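Side-chain contact in MOR (Lactococcus phage TP901-1, PDB 6TRI), which probably modulates repression by the phage repressor in the switch between lytic and lysogenic growth, and contains a helix-turn-helix motif: residues 19-24 and 34-39. Residues are numbered along the deposited sequence; the frame is centred on the assembly and turned at random.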
# COMPACT_ATOMS: atom_id res chain seq x y z
N GLY B 19 5.66 -21.85 4.73
CA GLY B 19 6.71 -22.75 4.31
C GLY B 19 7.35 -22.27 3.02
O GLY B 19 8.30 -21.49 3.05
N THR B 20 6.83 -22.74 1.89
CA THR B 20 7.36 -22.34 0.59
C THR B 20 6.62 -21.14 0.02
O THR B 20 5.51 -20.81 0.45
CB THR B 20 7.29 -23.48 -0.43
OG1 THR B 20 5.92 -23.72 -0.78
CG2 THR B 20 7.89 -24.76 0.13
N GLN B 21 7.25 -20.48 -0.94
CA GLN B 21 6.61 -19.40 -1.69
C GLN B 21 5.39 -19.93 -2.44
O GLN B 21 4.39 -19.24 -2.60
CB GLN B 21 7.62 -18.78 -2.65
CG GLN B 21 7.02 -17.85 -3.69
CD GLN B 21 8.06 -17.35 -4.67
OE1 GLN B 21 7.96 -17.58 -5.87
NE2 GLN B 21 9.07 -16.65 -4.15
N TYR B 22 5.49 -21.18 -2.90
CA TYR B 22 4.39 -21.83 -3.59
C TYR B 22 3.17 -21.96 -2.69
O TYR B 22 2.05 -21.64 -3.10
CB TYR B 22 4.82 -23.21 -4.11
CG TYR B 22 3.70 -24.01 -4.72
CD1 TYR B 22 3.25 -23.73 -6.01
CD2 TYR B 22 3.09 -25.04 -4.03
CE1 TYR B 22 2.22 -24.45 -6.58
CE2 TYR B 22 2.06 -25.77 -4.59
CZ TYR B 22 1.63 -25.48 -5.87
OH TYR B 22 0.61 -26.20 -6.43
N ASN B 23 3.39 -22.45 -1.47
CA ASN B 23 2.32 -22.55 -0.48
C ASN B 23 1.67 -21.21 -0.23
O ASN B 23 0.45 -21.11 -0.12
CB ASN B 23 2.86 -23.12 0.83
CG ASN B 23 3.14 -24.60 0.76
OD1 ASN B 23 2.56 -25.32 -0.05
ND2 ASN B 23 4.04 -25.07 1.62
N PHE B 24 2.49 -20.17 -0.14
CA PHE B 24 2.00 -18.82 0.06
C PHE B 24 1.15 -18.37 -1.13
O PHE B 24 0.09 -17.76 -0.95
CB PHE B 24 3.16 -17.85 0.27
CG PHE B 24 2.74 -16.43 0.47
CD1 PHE B 24 1.88 -16.09 1.50
CD2 PHE B 24 3.20 -15.43 -0.36
CE1 PHE B 24 1.49 -14.78 1.70
CE2 PHE B 24 2.82 -14.11 -0.17
CZ PHE B 24 1.95 -13.79 0.86
N THR B 34 3.52 -14.99 -10.25
CA THR B 34 2.99 -13.69 -9.84
C THR B 34 3.59 -13.29 -8.50
O THR B 34 4.04 -12.15 -8.32
CB THR B 34 1.46 -13.72 -9.74
OG1 THR B 34 0.90 -14.00 -11.03
CG2 THR B 34 0.93 -12.39 -9.26
N VAL B 35 3.62 -14.23 -7.57
CA VAL B 35 4.16 -13.99 -6.24
C VAL B 35 5.67 -13.73 -6.31
O VAL B 35 6.19 -12.84 -5.64
CB VAL B 35 3.89 -15.18 -5.30
CG1 VAL B 35 4.52 -14.95 -3.95
CG2 VAL B 35 2.39 -15.38 -5.16
N SER B 36 6.35 -14.51 -7.14
CA SER B 36 7.79 -14.35 -7.33
C SER B 36 8.16 -12.95 -7.83
O SER B 36 9.09 -12.33 -7.33
CB SER B 36 8.31 -15.40 -8.31
OG SER B 36 9.66 -15.12 -8.65
N LEU B 37 7.42 -12.47 -8.83
CA LEU B 37 7.69 -11.15 -9.41
C LEU B 37 7.43 -10.02 -8.41
O LEU B 37 8.03 -8.95 -8.50
CB LEU B 37 6.84 -10.94 -10.66
CG LEU B 37 7.13 -11.81 -11.88
CD1 LEU B 37 6.10 -11.56 -12.96
CD2 LEU B 37 8.53 -11.55 -12.41
N LYS B 38 6.53 -10.26 -7.46
CA LYS B 38 6.21 -9.25 -6.46
C LYS B 38 7.21 -9.26 -5.32
O LYS B 38 7.62 -8.20 -4.84
CB LYS B 38 4.79 -9.45 -5.94
CG LYS B 38 3.73 -9.12 -6.97
CD LYS B 38 2.34 -9.53 -6.52
CE LYS B 38 1.33 -9.28 -7.63
NZ LYS B 38 1.19 -7.83 -7.95
N LEU B 39 7.61 -10.45 -4.89
CA LEU B 39 8.60 -10.57 -3.81
C LEU B 39 9.98 -10.15 -4.29
O LEU B 39 10.87 -9.87 -3.48
CB LEU B 39 8.64 -12.00 -3.28
CG LEU B 39 7.38 -12.49 -2.58
CD1 LEU B 39 7.54 -13.93 -2.12
CD2 LEU B 39 7.05 -11.58 -1.41
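Gln-21 lies against Val-35, Ser-36 and Leu-39 where the two helices of a helix-turn-helix meet. Helix 21-28 is the first helix of the motif. Helix 32-39 follows the turn and corresponds to the recognition helix of related DNA-binding proteins. The backbones come closest at Gln-21 and Val-35, whose CA atoms are 7.5 Å apart.

Gln-21 has CG anti to the backbone N (chi1 168°) and the chain extended beyond CG. This carries the amide across to the second helix. Its CG rests on Val-35 CG1 at 3.8 Å. Further out, the amide is turned so that the line from OE1 to NE2 follows the direction of helix 32-39. OE1 therefore sits over Ser-36, 3.3 Å from its CB. NE2 reaches one turn further and touches Leu-39 CD1 at 3.7 Å. The amide makes no hydrogen bond to segment 34-39; it packs by van der Waals contact. Ser-36 OG is 4.1 Å from Gln-21 OE1. A sulfate ion near this serine probably comes from the crystallisation liquor.

Phe-24 forms the buried side of the contact. Val-35 CG1 comes to the ring edge at Phe-24 CD2, 3.9 Å away, near the ring plane and not over a face. The same methyl touches both the ring and Gln-21 CG. Ile-14 of helix 8-17 touches both Phe-24 and Leu-39, tying the motif to the preceding helix.

Thr-20 sets the start of the first helix as its N-cap. Gly-19 before it has a positive phi (97°). Here a CB would be jammed against the preceding carbonyl O, so the position calls for glycine. The cap bond is nearly straight: Asn-23 N donates to Thr-20 OG1 at 2.9 Å, with an angle of 167° at the hydrogen.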